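Local coordinates for protein zebrafish RNase5 (Danio rerio, PDB 3LJE) that probably cleaves RNA as a fish member of the pancreatic ribonuclease and angiogenin family, at residues E47-Q53 against P81-L87; D6-Y11 against D112-V117; F74-F80 against S103-L109; R16-D20 against I34-T38. One frame throughout, in Å; residues are numbered along the deposited sequence.

Contact 1. Residues E47-Q53 against P81-L87; sequences EVNTFIQ and PVVTCKL
T50 and T84 form a non-hydrogen-bonded pair of two antiparallel strands, and their hydroxyls approach closely, with OG1 of T50 3.0 Å from OG1 of T84. The T50 methyl CG2, placed anti to its own amide nitrogen, presses against V82 CB at 3.5 Å, tighter than usual for two carbons. On the other face of the sheet the sulfur of C85 comes in at the edge of the F51 ring, in its plane, with SG 3.8 Å from CE2. Beyond the end of strand 48-52, Q53 crosses over P81 and brings NE2 to 3.6 Å from V83 CG2. Six backbone hydrogen bonds join the two segments, among them the nearly straight V83 N to F51 O bond of 2.9 Å (170°).

A second shell fixes the ends of several groups. T50 OG1 is hydrogen-bonded to E121 OE1, Q53 NE2 donates to M23 O, and N49 is held by K46 and by Q17 O. The disulfide from C85 to C28 then fastens strand 80-89 to helix 28-34, a helix packed on a disulfide-linked antiparallel sheet as in the pancreatic ribonuclease fold.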
# COMPACT_ATOMS: atom_id res chain seq x y z
N GLU A 47 -10.96 3.06 -5.31
CA GLU A 47 -10.60 4.25 -6.07
C GLU A 47 -9.08 4.45 -6.29
O GLU A 47 -8.66 4.82 -7.37
CB GLU A 47 -11.15 5.50 -5.32
CG GLU A 47 -12.58 5.59 -5.28
CD GLU A 47 -13.18 6.09 -6.61
OE1 GLU A 47 -14.41 6.04 -6.72
OE2 GLU A 47 -12.46 6.56 -7.51
N VAL A 48 -8.29 4.25 -5.24
CA VAL A 48 -6.81 4.59 -5.35
C VAL A 48 -6.05 3.58 -4.52
O VAL A 48 -6.43 3.26 -3.37
CB VAL A 48 -6.49 6.07 -5.06
CG1 VAL A 48 -4.98 6.29 -5.06
CG2 VAL A 48 -7.15 6.98 -6.10
N ASN A 49 -4.93 3.03 -5.05
CA ASN A 49 -4.20 2.14 -4.18
C ASN A 49 -2.73 2.21 -4.63
O ASN A 49 -2.39 1.94 -5.80
CB ASN A 49 -4.70 0.69 -4.35
CG ASN A 49 -4.02 -0.27 -3.39
OD1 ASN A 49 -4.45 -0.41 -2.24
ND2 ASN A 49 -2.88 -0.89 -3.84
N THR A 50 -1.88 2.56 -3.68
CA THR A 50 -0.49 2.61 -4.01
C THR A 50 0.29 1.36 -3.60
O THR A 50 0.23 0.89 -2.45
CB THR A 50 0.12 3.88 -3.25
OG1 THR A 50 -0.61 4.99 -3.72
CG2 THR A 50 1.72 4.00 -3.47
N PHE A 51 1.19 0.94 -4.50
CA PHE A 51 2.14 -0.12 -4.21
C PHE A 51 3.55 0.47 -4.03
O PHE A 51 4.05 1.18 -4.91
CB PHE A 51 2.20 -1.11 -5.41
CG PHE A 51 0.88 -1.81 -5.60
CD1 PHE A 51 0.61 -2.98 -4.81
CD2 PHE A 51 -0.08 -1.32 -6.52
CE1 PHE A 51 -0.67 -3.64 -4.96
CE2 PHE A 51 -1.32 -2.00 -6.67
CZ PHE A 51 -1.60 -3.14 -5.90
N ILE A 52 4.14 0.21 -2.88
CA ILE A 52 5.47 0.71 -2.60
C ILE A 52 6.41 -0.33 -3.25
O ILE A 52 6.35 -1.56 -2.95
CB ILE A 52 5.75 0.72 -1.09
CG1 ILE A 52 4.67 1.63 -0.38
CG2 ILE A 52 7.26 1.20 -0.83
CD1 ILE A 52 4.68 1.29 1.20
N GLN A 53 7.34 0.17 -4.07
CA GLN A 53 8.32 -0.76 -4.76
C GLN A 53 9.50 -1.07 -3.93
O GLN A 53 10.61 -0.64 -4.20
CB GLN A 53 8.70 -0.13 -6.13
CG GLN A 53 7.51 -0.07 -7.06
CD GLN A 53 7.91 0.75 -8.30
OE1 GLN A 53 8.24 1.97 -8.10
NE2 GLN A 53 7.85 0.15 -9.56
N PRO A 81 10.20 4.65 -3.89
CA PRO A 81 9.59 4.50 -5.20
C PRO A 81 8.21 3.91 -5.06
O PRO A 81 8.02 2.91 -4.37
CB PRO A 81 10.50 3.53 -5.95
CG PRO A 81 11.07 2.66 -4.87
CD PRO A 81 10.82 3.36 -3.56
N VAL A 82 7.23 4.47 -5.73
CA VAL A 82 5.88 3.92 -5.66
C VAL A 82 5.18 3.94 -6.99
O VAL A 82 5.50 4.74 -7.87
CB VAL A 82 4.91 4.69 -4.66
CG1 VAL A 82 5.59 4.73 -3.18
CG2 VAL A 82 4.57 6.16 -5.22
N VAL A 83 4.19 3.04 -7.13
CA VAL A 83 3.31 3.07 -8.29
C VAL A 83 1.91 3.23 -7.72
O VAL A 83 1.47 2.39 -6.90
CB VAL A 83 3.36 1.76 -9.12
CG1 VAL A 83 2.01 1.69 -10.03
CG2 VAL A 83 4.67 1.72 -9.89
N THR A 84 1.24 4.32 -8.09
CA THR A 84 -0.14 4.55 -7.66
C THR A 84 -1.16 4.19 -8.73
O THR A 84 -1.05 4.67 -9.91
CB THR A 84 -0.35 6.03 -7.26
OG1 THR A 84 0.53 6.30 -6.15
CG2 THR A 84 -1.78 6.25 -6.82
N CYS A 85 -2.15 3.33 -8.36
CA CYS A 85 -3.16 2.89 -9.34
C CYS A 85 -4.44 3.68 -9.06
O CYS A 85 -4.87 3.61 -7.95
CB CYS A 85 -3.47 1.37 -9.16
SG CYS A 85 -1.96 0.42 -9.58
N LYS A 86 -4.97 4.44 -10.02
CA LYS A 86 -6.20 5.22 -9.79
C LYS A 86 -7.28 4.75 -10.73
O LYS A 86 -7.06 4.62 -11.91
CB LYS A 86 -5.99 6.73 -10.05
CG LYS A 86 -4.81 7.25 -9.33
CD LYS A 86 -4.49 8.76 -9.66
CE LYS A 86 -2.91 8.89 -9.56
NZ LYS A 86 -2.55 9.72 -8.33
N LEU A 87 -8.44 4.57 -10.18
CA LEU A 87 -9.56 4.06 -10.91
C LEU A 87 -9.99 5.06 -11.96
O LEU A 87 -10.22 6.25 -11.64
CB LEU A 87 -10.65 3.85 -9.94
CG LEU A 87 -11.88 3.21 -10.56
CD1 LEU A 87 -11.56 1.73 -10.96
CD2 LEU A 87 -13.02 3.22 -9.48

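Contact 2. Residues D6-Y11 against D112-V117; sequences DVDPRY and DKGWPV
K113 NZ is gripped by two carboxylates, D6 OD2 across the contact at 2.9 Å and D112 OD1, its own neighbour, at 2.8 Å. D6 offers its syn lone pair. D112 works in two directions, since its other oxygen, OD2, takes R10 NH2 on the anti lone pair at 2.7 Å. D112 OD2 lies in the plane of the R10 guanidinium, although the guanidinium and carboxylate planes stand 67° apart. Acids and bases thus alternate through a network of four side chains, which probably balances their charges. Replacing D112 by an alanine would probably leave R10 without its carboxylate mate and K113 with D6 alone, setting the guanidinium free to turn. V117 CG1 lies over the centre of that guanidinium, covering one face.

The acid and the lysine belong to a type I' turn from D112 to W115, the tight hairpin connection between strands 97-112 and 115-119, and the start of helix 8-18 docks on it. Next to the charges, V7 packs on the turn and the strand that follows: with CG1 anti to the backbone N (chi1 170°), that methyl meets W115 CB at 3.8 Å, while CG2 faces the D112 carboxylate. W115 directs its edge at the face of the Y11 ring in a T-shaped pair, centroids 5.2 Å apart. P116 O sits at the edge of the same ring, 3.4 Å from Y11 CD1, and is buried without a hydrogen-bonding partner. V3 touches both aromatic side chains, and helix 56-60 adds K56 against Y11. A water donates to R10 O and to V117 O, joining helix to strand.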
# COMPACT_ATOMS: atom_id res chain seq x y z
N ASP A 6 -2.21 -9.67 17.44
CA ASP A 6 -3.27 -8.68 17.24
C ASP A 6 -2.87 -7.76 16.10
O ASP A 6 -3.64 -6.91 15.67
CB ASP A 6 -3.49 -7.82 18.46
CG ASP A 6 -2.21 -7.28 18.99
OD1 ASP A 6 -1.23 -8.04 19.08
OD2 ASP A 6 -2.19 -6.07 19.31
N VAL A 7 -1.65 -7.92 15.61
CA VAL A 7 -1.13 -7.05 14.54
C VAL A 7 -1.08 -7.79 13.21
O VAL A 7 -1.28 -7.20 12.16
CB VAL A 7 0.31 -6.63 14.86
CG1 VAL A 7 0.93 -5.92 13.63
CG2 VAL A 7 0.32 -5.62 16.08
N ASP A 8 -0.76 -9.08 13.26
CA ASP A 8 -0.64 -9.83 12.07
C ASP A 8 -1.73 -9.69 10.95
O ASP A 8 -1.37 -9.54 9.77
CB ASP A 8 -0.38 -11.28 12.42
CG ASP A 8 0.08 -12.09 11.22
OD1 ASP A 8 1.10 -11.75 10.59
OD2 ASP A 8 -0.62 -13.05 10.90
N PRO A 9 -3.04 -9.70 11.29
CA PRO A 9 -4.03 -9.56 10.21
C PRO A 9 -3.88 -8.25 9.39
O PRO A 9 -3.91 -8.26 8.14
CB PRO A 9 -5.40 -9.62 10.96
CG PRO A 9 -5.07 -10.57 12.20
CD PRO A 9 -3.71 -9.85 12.61
N ARG A 10 -3.64 -7.17 10.12
CA ARG A 10 -3.50 -5.85 9.48
C ARG A 10 -2.20 -5.75 8.72
O ARG A 10 -2.14 -5.11 7.60
CB ARG A 10 -3.62 -4.73 10.50
CG ARG A 10 -5.13 -4.37 10.74
CD ARG A 10 -5.27 -3.17 11.68
NE ARG A 10 -4.57 -3.58 12.89
CZ ARG A 10 -3.90 -2.75 13.71
NH1 ARG A 10 -3.85 -1.43 13.45
NH2 ARG A 10 -3.25 -3.27 14.75
N TYR A 11 -1.17 -6.33 9.29
CA TYR A 11 0.13 -6.30 8.67
C TYR A 11 0.10 -7.14 7.36
O TYR A 11 0.64 -6.77 6.31
CB TYR A 11 1.13 -6.92 9.64
CG TYR A 11 2.44 -7.26 9.04
CD1 TYR A 11 3.34 -6.26 8.64
CD2 TYR A 11 2.81 -8.60 8.89
CE1 TYR A 11 4.59 -6.60 8.13
CE2 TYR A 11 4.05 -8.96 8.37
CZ TYR A 11 4.95 -7.98 7.99
OH TYR A 11 6.20 -8.34 7.47
N ASP A 112 2.15 -0.43 14.18
CA ASP A 112 1.68 -1.02 15.44
C ASP A 112 2.74 -1.95 15.98
O ASP A 112 3.08 -2.99 15.39
CB ASP A 112 0.33 -1.72 15.24
CG ASP A 112 -0.35 -2.06 16.60
OD1 ASP A 112 0.33 -2.01 17.66
OD2 ASP A 112 -1.53 -2.36 16.56
N LYS A 113 3.31 -1.54 17.12
CA LYS A 113 4.37 -2.32 17.75
C LYS A 113 5.54 -2.62 16.79
O LYS A 113 6.11 -3.70 16.88
CB LYS A 113 3.82 -3.65 18.30
CG LYS A 113 2.75 -3.52 19.49
CD LYS A 113 2.06 -4.88 19.80
CE LYS A 113 0.68 -4.76 20.47
NZ LYS A 113 -0.33 -3.85 19.69
N GLY A 114 5.91 -1.64 15.95
CA GLY A 114 7.02 -1.75 15.03
C GLY A 114 6.63 -2.34 13.64
O GLY A 114 7.52 -2.53 12.77
N TRP A 115 5.36 -2.71 13.44
CA TRP A 115 4.98 -3.32 12.10
C TRP A 115 4.07 -2.40 11.33
O TRP A 115 3.15 -1.77 11.91
CB TRP A 115 4.20 -4.62 12.29
CG TRP A 115 4.97 -5.61 13.08
CD1 TRP A 115 4.92 -5.81 14.47
CD2 TRP A 115 5.99 -6.44 12.58
NE1 TRP A 115 5.89 -6.74 14.83
CE2 TRP A 115 6.55 -7.15 13.70
CE3 TRP A 115 6.49 -6.67 11.30
CZ2 TRP A 115 7.60 -8.07 13.54
CZ3 TRP A 115 7.53 -7.57 11.13
CH2 TRP A 115 8.08 -8.26 12.25
N PRO A 116 4.24 -2.35 9.99
CA PRO A 116 3.33 -1.45 9.24
C PRO A 116 1.92 -2.04 9.10
O PRO A 116 1.77 -3.22 8.72
CB PRO A 116 4.00 -1.32 7.87
CG PRO A 116 4.80 -2.74 7.71
CD PRO A 116 5.29 -2.98 9.17
N VAL A 117 0.89 -1.23 9.36
CA VAL A 117 -0.50 -1.74 9.26
C VAL A 117 -1.36 -0.88 8.39
O VAL A 117 -2.56 -1.19 8.19
CB VAL A 117 -1.10 -1.78 10.74
CG1 VAL A 117 -0.35 -2.86 11.50
CG2 VAL A 117 -0.90 -0.37 11.43
O HOH W 1 -3.76 -3.15 6.75

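Contact 3. Residues F74-F80 against S103-L109; sequences FKSNQPF and STRYIVL
Two short antiparallel pairings separated by loops join F74-F80 to S103-L109, at the point where strand 97-112 passes from one partner strand to another. F74 pairs with L109 through two backbone bonds, and F80 pairs with R105, the register having shifted by two residues in between. S76 spans the break. Its OG lies between the backbone N and the carbonyl carbon (chi1 56°), where it accepts a hydrogen bond from I107 N at 3.1 Å and donates to Q78 O at 2.7 Å, while S76 N binds I107 O. One hydroxyl therefore steadies both the turning chain and the strand opposite.

Side chains pack on both flanks of the break. I107 CD1 stands over the centre of the F80 ring, 3.8 Å from its centroid, in a CH-pi contact. On the outer flank, Y106 runs alongside P79, with its CZ 3.6 Å from P79 CD, and P79 CG makes an off-centre CH-pi contact with the same ring. The extended K75 chain reaches past to put CE 3.4 Å from Y106 CB. A water links Y106 OH to N77 O.

K75 also lies against T68 and V70 of strand 67-70, and I107 against V82 of strand 80-89. The F80 ring makes a cation-pi contact with R58 of helix 56-60, while L109 packs on P116 and Y119 of strand 115-119.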
# COMPACT_ATOMS: atom_id res chain seq x y z
N PHE A 74 3.82 7.59 10.68
CA PHE A 74 5.31 7.63 10.68
C PHE A 74 5.75 7.85 9.23
O PHE A 74 5.28 7.09 8.31
CB PHE A 74 5.83 6.31 11.20
CG PHE A 74 5.53 6.11 12.62
CD1 PHE A 74 6.36 6.71 13.58
CD2 PHE A 74 4.30 5.50 12.99
CE1 PHE A 74 5.99 6.72 15.00
CE2 PHE A 74 3.87 5.49 14.39
CZ PHE A 74 4.76 6.11 15.40
N LYS A 75 6.65 8.84 9.02
CA LYS A 75 6.98 9.23 7.65
C LYS A 75 8.44 8.75 7.36
O LYS A 75 9.31 8.83 8.22
CB LYS A 75 6.90 10.76 7.52
CG LYS A 75 7.16 11.32 6.15
CD LYS A 75 6.66 12.80 6.11
CE LYS A 75 6.65 13.32 4.69
NZ LYS A 75 6.27 14.76 4.62
N SER A 76 8.67 8.23 6.16
CA SER A 76 10.01 7.79 5.81
C SER A 76 10.94 9.05 5.87
O SER A 76 10.46 10.17 5.65
CB SER A 76 10.02 7.21 4.36
OG SER A 76 9.52 8.10 3.39
N ASN A 77 12.24 8.78 6.05
CA ASN A 77 13.25 9.88 6.14
C ASN A 77 13.81 10.14 4.70
O ASN A 77 14.68 11.03 4.50
CB ASN A 77 14.34 9.51 7.13
CG ASN A 77 15.17 8.26 6.72
OD1 ASN A 77 15.14 7.80 5.56
ND2 ASN A 77 15.90 7.75 7.66
N GLN A 78 13.24 9.47 3.71
CA GLN A 78 13.71 9.63 2.29
C GLN A 78 12.58 9.15 1.35
O GLN A 78 11.70 8.35 1.79
CB GLN A 78 14.93 8.69 2.00
CG GLN A 78 14.67 7.19 2.33
CD GLN A 78 15.96 6.40 2.41
OE1 GLN A 78 16.42 5.90 1.37
NE2 GLN A 78 16.56 6.28 3.60
N PRO A 79 12.55 9.62 0.11
CA PRO A 79 11.49 9.18 -0.84
C PRO A 79 11.56 7.66 -1.05
O PRO A 79 12.62 7.01 -0.82
CB PRO A 79 11.89 9.89 -2.19
CG PRO A 79 12.73 11.12 -1.74
CD PRO A 79 13.51 10.59 -0.54
N PHE A 80 10.42 7.09 -1.35
CA PHE A 80 10.41 5.66 -1.73
C PHE A 80 9.82 5.66 -3.08
O PHE A 80 9.02 6.53 -3.45
CB PHE A 80 9.44 4.76 -0.83
CG PHE A 80 10.12 4.17 0.34
CD1 PHE A 80 10.66 4.97 1.41
CD2 PHE A 80 10.24 2.77 0.46
CE1 PHE A 80 11.23 4.38 2.49
CE2 PHE A 80 10.81 2.23 1.55
CZ PHE A 80 11.32 3.00 2.59
N SER A 103 5.96 7.29 -9.10
CA SER A 103 6.53 8.52 -8.67
C SER A 103 7.33 8.24 -7.47
O SER A 103 7.46 7.07 -7.03
CB SER A 103 5.46 9.54 -8.35
OG SER A 103 4.85 9.08 -7.19
N THR A 104 7.92 9.29 -6.91
CA THR A 104 8.68 9.02 -5.73
C THR A 104 8.15 10.01 -4.66
O THR A 104 7.89 11.16 -4.95
CB THR A 104 10.22 9.20 -5.99
OG1 THR A 104 10.55 10.58 -6.21
CG2 THR A 104 10.65 8.45 -7.29
N ARG A 105 8.03 9.54 -3.46
CA ARG A 105 7.52 10.35 -2.42
C ARG A 105 7.84 9.81 -1.08
O ARG A 105 8.17 8.65 -0.89
CB ARG A 105 5.99 10.43 -2.60
CG ARG A 105 5.28 9.13 -2.55
CD ARG A 105 3.71 9.31 -2.77
NE ARG A 105 3.16 10.10 -1.64
CZ ARG A 105 2.38 9.65 -0.63
NH1 ARG A 105 2.00 8.37 -0.59
NH2 ARG A 105 1.95 10.49 0.34
N TYR A 106 7.75 10.70 -0.07
CA TYR A 106 7.93 10.31 1.30
C TYR A 106 6.64 9.54 1.66
O TYR A 106 5.54 10.13 1.57
CB TYR A 106 8.08 11.58 2.21
CG TYR A 106 9.46 12.19 1.97
CD1 TYR A 106 10.52 11.80 2.68
CD2 TYR A 106 9.65 13.15 0.93
CE1 TYR A 106 11.82 12.29 2.42
CE2 TYR A 106 10.95 13.68 0.64
CZ TYR A 106 12.01 13.24 1.41
OH TYR A 106 13.25 13.81 1.24
N ILE A 107 6.74 8.31 2.13
CA ILE A 107 5.57 7.54 2.41
C ILE A 107 5.26 7.70 3.91
O ILE A 107 6.17 7.79 4.73
CB ILE A 107 5.76 6.06 2.04
CG1 ILE A 107 7.02 5.45 2.75
CG2 ILE A 107 5.88 5.95 0.49
CD1 ILE A 107 7.16 3.93 2.62
N VAL A 108 3.96 7.65 4.20
CA VAL A 108 3.46 7.81 5.57
C VAL A 108 2.67 6.54 5.89
O VAL A 108 1.72 6.23 5.18
CB VAL A 108 2.54 9.02 5.61
CG1 VAL A 108 1.99 9.14 7.08
CG2 VAL A 108 3.40 10.30 5.21
N LEU A 109 3.06 5.89 6.97
CA LEU A 109 2.46 4.63 7.40
C LEU A 109 1.87 4.67 8.80
O LEU A 109 2.35 5.45 9.63
CB LEU A 109 3.56 3.59 7.47
CG LEU A 109 4.45 3.39 6.19
CD1 LEU A 109 5.50 2.21 6.46
CD2 LEU A 109 3.56 3.21 4.94
O HOH W 2 15.48 12.79 2.54

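Contact 4. Residues R16-D20 against I34-T38. With ACT (acetate ion), chain B; SO4 (sulfate ion), chain C.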
# COMPACT_ATOMS: atom_id res chain seq x y z
N ARG A 16 -0.11 -7.28 1.33
CA ARG A 16 -0.86 -7.61 0.15
C ARG A 16 -1.29 -6.41 -0.62
O ARG A 16 -1.21 -6.38 -1.87
CB ARG A 16 -2.13 -8.45 0.55
CG ARG A 16 -3.12 -8.62 -0.65
CD ARG A 16 -4.27 -9.65 -0.43
NE ARG A 16 -5.10 -9.25 0.72
CZ ARG A 16 -6.11 -8.38 0.67
NH1 ARG A 16 -6.50 -7.78 -0.51
NH2 ARG A 16 -6.67 -8.02 1.81
N GLN A 17 -1.76 -5.40 0.06
CA GLN A 17 -2.25 -4.28 -0.71
C GLN A 17 -1.22 -3.22 -1.09
O GLN A 17 -1.49 -2.45 -2.01
CB GLN A 17 -3.30 -3.54 0.13
CG GLN A 17 -4.50 -4.41 0.51
CD GLN A 17 -5.54 -3.55 1.22
OE1 GLN A 17 -6.70 -3.52 0.83
NE2 GLN A 17 -5.12 -2.83 2.22
N HIS A 18 -0.10 -3.17 -0.36
CA HIS A 18 0.83 -2.07 -0.56
C HIS A 18 2.30 -2.35 -0.75
O HIS A 18 3.10 -1.38 -0.92
CB HIS A 18 0.68 -1.07 0.64
CG HIS A 18 -0.71 -0.52 0.76
ND1 HIS A 18 -1.26 0.29 -0.21
CD2 HIS A 18 -1.69 -0.72 1.69
CE1 HIS A 18 -2.51 0.59 0.10
NE2 HIS A 18 -2.81 -0.01 1.24
N VAL A 19 2.68 -3.61 -0.81
CA VAL A 19 4.11 -3.90 -0.94
C VAL A 19 4.33 -4.78 -2.17
O VAL A 19 3.83 -5.96 -2.24
CB VAL A 19 4.63 -4.67 0.31
CG1 VAL A 19 6.13 -4.96 0.22
CG2 VAL A 19 4.43 -3.80 1.66
N ASP A 20 5.03 -4.23 -3.16
CA ASP A 20 5.32 -5.07 -4.32
C ASP A 20 6.52 -4.42 -5.12
O ASP A 20 6.33 -3.49 -5.91
CB ASP A 20 4.10 -5.18 -5.26
CG ASP A 20 4.37 -6.17 -6.38
OD1 ASP A 20 3.40 -6.63 -7.00
OD2 ASP A 20 5.59 -6.51 -6.56
N ILE A 34 -5.81 -9.64 -9.09
CA ILE A 34 -5.31 -10.91 -8.51
C ILE A 34 -5.11 -10.77 -6.97
O ILE A 34 -5.32 -11.72 -6.24
CB ILE A 34 -3.97 -11.34 -9.19
CG1 ILE A 34 -3.68 -12.83 -8.84
CG2 ILE A 34 -2.74 -10.48 -8.75
CD1 ILE A 34 -2.27 -13.27 -9.52
N LYS A 35 -4.83 -9.54 -6.48
CA LYS A 35 -4.60 -9.37 -4.99
C LYS A 35 -5.95 -9.11 -4.36
O LYS A 35 -6.09 -8.92 -3.12
CB LYS A 35 -3.61 -8.20 -4.72
CG LYS A 35 -2.10 -8.44 -5.28
CD LYS A 35 -1.37 -7.07 -5.34
CE LYS A 35 -0.01 -7.15 -6.14
NZ LYS A 35 0.98 -7.85 -5.30
N LYS A 36 -6.98 -9.12 -5.19
CA LYS A 36 -8.31 -8.90 -4.65
C LYS A 36 -8.46 -7.62 -3.81
O LYS A 36 -9.09 -7.61 -2.70
CB LYS A 36 -8.74 -10.12 -3.81
CG LYS A 36 -8.73 -11.41 -4.63
CD LYS A 36 -9.58 -12.52 -3.84
CE LYS A 36 -10.16 -13.61 -4.75
NZ LYS A 36 -9.14 -14.15 -5.67
N ILE A 37 -7.99 -6.51 -4.35
CA ILE A 37 -8.03 -5.29 -3.56
C ILE A 37 -9.29 -4.54 -3.93
O ILE A 37 -9.37 -4.00 -5.04
CB ILE A 37 -6.84 -4.43 -3.88
CG1 ILE A 37 -5.60 -5.29 -3.51
CG2 ILE A 37 -6.85 -3.04 -3.07
CD1 ILE A 37 -4.33 -4.63 -4.02
N THR A 38 -10.27 -4.53 -3.01
CA THR A 38 -11.56 -3.83 -3.28
C THR A 38 -11.77 -2.72 -2.28
O THR A 38 -10.97 -2.53 -1.41
CB THR A 38 -12.73 -4.82 -3.15
OG1 THR A 38 -12.73 -5.36 -1.84
CG2 THR A 38 -12.60 -5.95 -4.09
C ACT B . -9.63 -6.09 0.53
O ACT B . -9.37 -6.99 1.36
OXT ACT B . -8.79 -5.31 0.03
CH3 ACT B . -11.09 -5.93 0.11
S SO4 C . -5.11 1.21 3.57
O1 SO4 C . -5.08 2.69 2.97
O2 SO4 C . -3.82 0.80 4.35
O3 SO4 C . -6.32 1.09 4.50
O4 SO4 C . -5.37 0.29 2.31
O HOH W 3 1.26 -6.51 -3.10
O HOH W 4 -8.79 -1.53 0.59
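The R16 and K35 side chains run antiparallel, one beside the other, with R16 CG 4.1 Å from K35 CB. A bend at chi3 (60°) swings the guanidinium round to the backbone of the loop, where NH1 donates to K35 O at 2.9 Å; the bond points almost straight at the carbonyl but is itself bent, at 147°. NH2 holds an acetate, probably a crystallisation additive, through its O atom at 2.9 Å. With R16 replaced by an alanine, K35 O is likely to lose this donor and the acetate its grip from NH2. Running the other way, K35 brings NZ to D20 OD1 at 3.2 Å, from above the carboxylate plane; the lysine was modelled in two conformers, so this salt bridge may be partial. The other oxygen, D20 OD2, is hydrogen-bonded to D22 N.

The loop leaves helix 28-34 through a Schellman motif, with K36 at positive phi, and the turn delivers I37 to the end of helix 8-18. There I37 CD1 meets Q17 CA at 3.9 Å. Q17 CB in turn covers one face of the H18 ring. H18 points NE2 at a sulfate, donating in the ring plane to O4 at 2.8 Å (170°), while its ND1 is bonded to T50 O. K46 NZ and Y119 N also bind the sulfate, consistent with the phosphate-binding part of the active site in pancreatic ribonucleases.

From the N terminus, the start of helix 8-18 opens contact 2, whose partner is the hairpin turn and the start of the last strand, so this contact encloses the other three. The end of the same helix enters contact 4, a short loop that closes on residues 34-38 before contact 1 begins. Contacts 1 and 3 cross, since their segments alternate: 47-53, 74-80, 81-87, 103-109. They meet in the sheet, where V82 O probably accepts a hydrogen bond from S103 N and I52 packs on F80 and I107. H18 of contact 4 joins contact 1 through I52 N, and P116 of contact 2 reaches L109 of contact 3. Helix 8-18 and the sheet are thus tied together.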